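Local coordinates for membrane lipoprotein family protein (Aeropyrum pernix, PDB 4PEV) that binds adenosine and probably serves as the cell-surface solute-binding component of an ABC transporter that takes up nucleosides, at residues Gly236-Glu241 with Met262-Glu268; Ser334-Ile339 with Val365-Arg369. One frame throughout, in Å; residues are numbered along the deposited sequence.

Interaction 1 (Gly236-Glu241 with Met262-Glu268); sequences GKTTAE and MFNAVKE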
loop_
_atom_site.group_PDB
_atom_site.type_symbol
_atom_site.label_atom_id
_atom_site.label_comp_id
_atom_site.label_asym_id
_atom_site.label_seq_id
_atom_site.Cartn_x
_atom_site.Cartn_y
_atom_site.Cartn_z
ATOM N N GLY C 236 -13.779 6.572 -6.205
ATOM C CA GLY C 236 -12.740 5.766 -6.825
ATOM C C GLY C 236 -13.119 5.275 -8.212
ATOM O O GLY C 236 -12.280 5.254 -9.103
ATOM N N LYS C 237 -14.381 4.890 -8.393
ATOM C CA LYS C 237 -14.875 4.417 -9.683
ATOM C C LYS C 237 -14.988 5.549 -10.704
ATOM O O LYS C 237 -14.538 5.390 -11.828
ATOM C CB LYS C 237 -16.222 3.702 -9.526
ATOM C CG LYS C 237 -16.632 2.903 -10.761
ATOM C CD LYS C 237 -18.067 2.364 -10.712
ATOM C CE LYS C 237 -18.268 1.379 -9.562
ATOM N NZ LYS C 237 -19.082 0.188 -9.977
ATOM N N THR C 238 -15.577 6.685 -10.328
ATOM C CA THR C 238 -15.719 7.804 -11.273
ATOM C C THR C 238 -14.360 8.331 -11.693
ATOM O O THR C 238 -14.158 8.653 -12.863
ATOM C CB THR C 238 -16.538 9.000 -10.731
ATOM O OG1 THR C 238 -15.905 9.537 -9.563
ATOM C CG2 THR C 238 -17.950 8.594 -10.404
ATOM N N THR C 239 -13.433 8.432 -10.750
ATOM C CA THR C 239 -12.086 8.865 -11.089
ATOM C C THR C 239 -11.507 7.973 -12.182
ATOM O O THR C 239 -10.998 8.477 -13.181
ATOM C CB THR C 239 -11.135 8.839 -9.879
ATOM O OG1 THR C 239 -11.700 9.599 -8.807
ATOM C CG2 THR C 239 -9.765 9.420 -10.258
ATOM N N ALA C 240 -11.618 6.656 -11.987
ATOM C CA ALA C 240 -11.097 5.658 -12.926
ATOM C C ALA C 240 -11.766 5.721 -14.281
ATOM O O ALA C 240 -11.095 5.568 -15.287
ATOM C CB ALA C 240 -11.230 4.258 -12.356
ATOM N N GLU C 241 -13.080 5.937 -14.314
ATOM C CA GLU C 241 -13.814 6.027 -15.587
ATOM C C GLU C 241 -13.375 7.209 -16.436
ATOM O O GLU C 241 -13.317 7.106 -17.662
ATOM C CB GLU C 241 -15.308 6.157 -15.343
ATOM C CG GLU C 241 -15.997 4.878 -14.927
ATOM C CD GLU C 241 -17.375 5.130 -14.333
ATOM O OE1 GLU C 241 -17.821 6.305 -14.280
ATOM O OE2 GLU C 241 -18.009 4.144 -13.900
HETATM N N MSE C 262 -12.063 1.632 -8.188
HETATM C CA MSE C 262 -11.174 1.551 -9.331
HETATM C C MSE C 262 -11.251 0.181 -9.959
HETATM O O MSE C 262 -11.407 0.068 -11.165
HETATM C CB MSE C 262 -9.758 1.851 -8.861
HETATM C CG MSE C 262 -8.786 2.004 -10.012
HETATM SE SE MSE C 262 -6.969 1.759 -9.297
HETATM C CE MSE C 262 -6.917 -0.209 -9.097
ATOM N N PHE C 263 -11.141 -0.864 -9.140
ATOM C CA PHE C 263 -11.212 -2.242 -9.612
ATOM C C PHE C 263 -12.482 -2.470 -10.389
ATOM O O PHE C 263 -12.467 -3.112 -11.443
ATOM C CB PHE C 263 -11.236 -3.237 -8.461
ATOM C CG PHE C 263 -9.936 -3.388 -7.732
ATOM C CD1 PHE C 263 -8.719 -3.149 -8.350
ATOM C CD2 PHE C 263 -9.937 -3.853 -6.419
ATOM C CE1 PHE C 263 -7.533 -3.323 -7.650
ATOM C CE2 PHE C 263 -8.757 -4.045 -5.722
ATOM C CZ PHE C 263 -7.553 -3.774 -6.334
ATOM N N ASN C 264 -13.586 -1.961 -9.862
ATOM C CA ASN C 264 -14.865 -2.151 -10.518
ATOM C C ASN C 264 -14.967 -1.408 -11.835
ATOM O O ASN C 264 -15.625 -1.875 -12.737
ATOM C CB ASN C 264 -16.004 -1.794 -9.582
ATOM C CG ASN C 264 -16.081 -2.733 -8.397
ATOM O OD1 ASN C 264 -15.773 -3.918 -8.492
ATOM N ND2 ASN C 264 -16.496 -2.202 -7.271
ATOM N N ALA C 265 -14.287 -0.279 -11.958
ATOM C CA ALA C 265 -14.283 0.481 -13.199
ATOM C C ALA C 265 -13.541 -0.260 -14.321
ATOM O O ALA C 265 -13.967 -0.229 -15.495
ATOM C CB ALA C 265 -13.660 1.847 -12.965
ATOM N N VAL C 266 -12.443 -0.921 -13.948
ATOM C CA VAL C 266 -11.618 -1.687 -14.886
ATOM C C VAL C 266 -12.349 -2.973 -15.304
ATOM O O VAL C 266 -12.186 -3.435 -16.435
ATOM C CB VAL C 266 -10.208 -1.992 -14.284
ATOM C CG1 VAL C 266 -9.342 -2.823 -15.226
ATOM C CG2 VAL C 266 -9.494 -0.701 -13.924
ATOM N N LYS C 267 -13.167 -3.542 -14.416
ATOM C CA LYS C 267 -14.004 -4.703 -14.782
ATOM C C LYS C 267 -15.003 -4.374 -15.888
ATOM O O LYS C 267 -15.184 -5.142 -16.830
ATOM C CB LYS C 267 -14.793 -5.218 -13.582
ATOM C CG LYS C 267 -13.952 -5.872 -12.504
ATOM C CD LYS C 267 -14.709 -6.948 -11.746
ATOM C CE LYS C 267 -15.772 -6.370 -10.829
ATOM N NZ LYS C 267 -16.943 -7.298 -10.749
ATOM N N GLU C 268 -15.651 -3.221 -15.767
ATOM C CA GLU C 268 -16.756 -2.876 -16.645
ATOM C C GLU C 268 -16.139 -2.473 -17.978
ATOM O O GLU C 268 -16.696 -2.762 -19.012
ATOM C CB GLU C 268 -17.714 -1.834 -16.001
ATOM C CG GLU C 268 -17.707 -1.897 -14.455
ATOM C CD GLU C 268 -19.038 -1.733 -13.697
ATOM O OE1 GLU C 268 -19.149 -2.344 -12.593
ATOM O OE2 GLU C 268 -19.942 -0.984 -14.147
#
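Ala240 and Ala265 meet methyl to methyl, CB of Ala240 lying 3.5 Å from CB of Ala265, and this small-residue pair lets helices 233-245 and 258-271 come close: the axes of the two segments pass 7.6 Å apart at a crossing angle of -45°. The same Ala240 methyl also rests against CG of Met262, a selenomethionine. The nearest CA atoms are those of Lys237 and Met262, 4.7 Å apart. Lys237 then closes the contact on its outer side. Its chain, which leaves the helix with CG trans to the main-chain N (chi1 -166°), runs across the gap, CG of Lys237 passing 3.8 Å from CB of Ala265. A bend at chi3 and chi4 then carries the amino group to Asn264, where NZ of Lys237 sits 3.7 Å from CB of Asn264. There NZ of Lys237 makes a long salt bridge of 3.6 Å to OE1 of Glu268, the two side chains crossing at about a right angle. Replaced by alanine, Lys237 would probably no longer offer Glu268 a charged mate or Ala265 its aliphatic cover. The amide of Asn264 is engaged elsewhere, its OD1 hydrogen-bonded to Tyr288. On the inner side Ala240 and Met262 both touch Phe251 of strand 248-254, while Met262 also reaches Ser278 of strand 277-282, so the helix pair packs side by side against the parallel strands of this sheet.

Interaction 2 (Ser334-Ile339 with Val365-Arg369); sequences SDEEII and VMSQR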
loop_
_atom_site.group_PDB
_atom_site.type_symbol
_atom_site.label_atom_id
_atom_site.label_comp_id
_atom_site.label_asym_id
_atom_site.label_seq_id
_atom_site.Cartn_x
_atom_site.Cartn_y
_atom_site.Cartn_z
ATOM N N SER C 334 3.360 -9.588 -5.154
ATOM C CA SER C 334 2.505 -10.738 -5.028
ATOM C C SER C 334 3.054 -11.942 -5.815
ATOM O O SER C 334 3.179 -11.860 -7.031
ATOM C CB SER C 334 1.146 -10.304 -5.587
ATOM O OG SER C 334 0.130 -11.226 -5.311
ATOM N N ASP C 335 3.373 -13.053 -5.139
ATOM C CA ASP C 335 3.744 -14.324 -5.818
ATOM C C ASP C 335 2.667 -15.435 -5.654
ATOM O O ASP C 335 1.627 -15.196 -5.068
ATOM C CB ASP C 335 5.112 -14.808 -5.315
ATOM C CG ASP C 335 5.052 -15.390 -3.909
ATOM O OD1 ASP C 335 3.957 -15.808 -3.500
ATOM O OD2 ASP C 335 6.092 -15.444 -3.212
ATOM N N GLU C 336 2.925 -16.644 -6.156
ATOM C CA GLU C 336 1.943 -17.764 -6.114
ATOM C C GLU C 336 1.325 -18.006 -4.745
ATOM O O GLU C 336 0.111 -18.032 -4.598
ATOM C CB GLU C 336 2.570 -19.100 -6.561
ATOM C CG GLU C 336 2.751 -19.295 -8.065
ATOM C CD GLU C 336 4.060 -18.709 -8.612
ATOM O OE1 GLU C 336 4.576 -19.277 -9.604
ATOM O OE2 GLU C 336 4.576 -17.688 -8.067
ATOM N N GLU C 337 2.171 -18.203 -3.746
ATOM C CA GLU C 337 1.692 -18.620 -2.435
ATOM C C GLU C 337 0.920 -17.501 -1.726
ATOM O O GLU C 337 -0.115 -17.754 -1.104
ATOM C CB GLU C 337 2.848 -19.159 -1.576
ATOM C CG GLU C 337 3.585 -18.141 -0.723
ATOM C CD GLU C 337 4.399 -18.801 0.376
ATOM O OE1 GLU C 337 5.262 -19.650 0.049
ATOM O OE2 GLU C 337 4.175 -18.474 1.566
ATOM N N ILE C 338 1.411 -16.271 -1.860
ATOM C CA ILE C 338 0.789 -15.096 -1.240
ATOM C C ILE C 338 -0.613 -14.893 -1.855
ATOM O O ILE C 338 -1.576 -14.600 -1.151
ATOM C CB ILE C 338 1.619 -13.792 -1.426
ATOM C CG1 ILE C 338 3.138 -13.995 -1.210
ATOM C CG2 ILE C 338 1.097 -12.706 -0.503
ATOM C CD1 ILE C 338 3.666 -13.783 0.200
ATOM N N ILE C 339 -0.709 -15.077 -3.170
ATOM C CA ILE C 339 -1.971 -14.960 -3.893
ATOM C C ILE C 339 -2.992 -15.970 -3.398
ATOM O O ILE C 339 -4.156 -15.623 -3.179
ATOM C CB ILE C 339 -1.771 -15.160 -5.412
ATOM C CG1 ILE C 339 -1.027 -13.970 -5.998
ATOM C CG2 ILE C 339 -3.101 -15.295 -6.144
ATOM C CD1 ILE C 339 -0.466 -14.223 -7.376
ATOM N N VAL C 365 -4.151 -15.723 -12.726
ATOM C CA VAL C 365 -3.229 -14.596 -12.670
ATOM C C VAL C 365 -1.947 -14.955 -13.416
ATOM O O VAL C 365 -1.430 -14.155 -14.196
ATOM C CB VAL C 365 -2.879 -14.176 -11.228
ATOM C CG1 VAL C 365 -1.877 -13.029 -11.240
ATOM C CG2 VAL C 365 -4.125 -13.778 -10.448
HETATM N N MSE C 366 -1.446 -16.167 -13.187
HETATM C CA MSE C 366 -0.191 -16.615 -13.794
HETATM C C MSE C 366 -0.348 -16.709 -15.277
HETATM O O MSE C 366 0.611 -16.515 -16.028
HETATM C CB MSE C 366 0.214 -17.994 -13.284
HETATM C CG MSE C 366 0.519 -18.034 -11.788
HETATM SE SE MSE C 366 1.864 -16.680 -11.270
HETATM C CE MSE C 366 1.299 -16.260 -9.429
ATOM N N SER C 367 -1.564 -17.010 -15.712
ATOM C CA SER C 367 -1.881 -17.051 -17.122
ATOM C C SER C 367 -1.688 -15.676 -17.728
ATOM O O SER C 367 -1.067 -15.556 -18.771
ATOM C CB SER C 367 -3.324 -17.515 -17.313
ATOM O OG SER C 367 -3.629 -17.701 -18.669
ATOM N N GLN C 368 -2.183 -14.644 -17.047
ATOM C CA GLN C 368 -2.150 -13.250 -17.553
ATOM C C GLN C 368 -0.774 -12.573 -17.459
ATOM O O GLN C 368 -0.446 -11.697 -18.258
ATOM C CB GLN C 368 -3.171 -12.395 -16.801
ATOM C CG GLN C 368 -4.611 -12.879 -16.931
ATOM C CD GLN C 368 -5.289 -12.374 -18.189
ATOM O OE1 GLN C 368 -5.020 -12.834 -19.294
ATOM N NE2 GLN C 368 -6.167 -11.411 -18.025
ATOM N N ARG C 369 0.012 -12.967 -16.466
ATOM C CA ARG C 369 1.388 -12.517 -16.343
ATOM C C ARG C 369 2.286 -13.102 -17.436
ATOM O O ARG C 369 3.236 -12.449 -17.862
ATOM C CB ARG C 369 1.931 -12.919 -14.983
ATOM C CG ARG C 369 1.239 -12.224 -13.823
ATOM C CD ARG C 369 1.967 -12.502 -12.519
ATOM N NE ARG C 369 1.272 -11.955 -11.365
ATOM C CZ ARG C 369 1.708 -12.055 -10.112
ATOM N NH1 ARG C 369 2.855 -12.680 -9.850
ATOM N NH2 ARG C 369 0.992 -11.538 -9.113
#
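Ser334 offers its backbone carbonyl to Arg369 just ahead of helix 336-348, while the nearest CA atoms across the contact, those of Glu336 and Met366, stay 8.1 Å apart, so the gap is bridged mainly by side chains of 365-369 reaching across, Arg369 to that backbone oxygen. The guanidinium of Arg369 grips it end-on: NH1 and NH2 each lie 3.0 Å from Ser334 O, with bent N-H angles of 145° and 141°. The oxygen sits near the guanidinium plane, but NH2 approaches from above the carbonyl plane. Arg369 spans the gap because its chain is extended from CG to NE. Alongside, Met366, a selenomethionine, and Ile339 reach toward each other tip to tip, CE of Met366 lying 3.4 Å from CD1 of Ile339. The same CE lies over one guanidinium face, toward its rim, and 3.6 Å from CG of Glu336. Asp335 caps the helix start, its OD1 accepting from Ile338 N at 3.1 Å. Arg369 has further partners: NE donates to Ile294 O, and NH2 forms a salt bridge with Glu286, which also accepts from OG of Ser334. With all three nitrogens engaged and the Met366 methyl against one face, the buried guanidinium is probably fixed in its orientation and its charge balanced by Glu286.

How the interactions relate
Interaction 1 comes first along the chain and interaction 2 opens only after it has closed; their centres are 22 Å apart and their nearest atoms about 10 Å, without touching. They share the mixed sheet that includes strands 248-254, 277-282 and 293-299. Interaction 1 joins two helices lying on its parallel strands, whereas interaction 2 follows the antiparallel edge strand 331-333 and ties the start of helix 336-348 to helix 358-372. The side chain of Met262 is about 10 Å from the bound adenosine, and that of Ser334 about 11 Å from those of Asp282 and Lys299, which bind it. Neither contact is therefore at the site; both are packing within one lobe of a two-lobed, periplasmic-binding-protein-type fold.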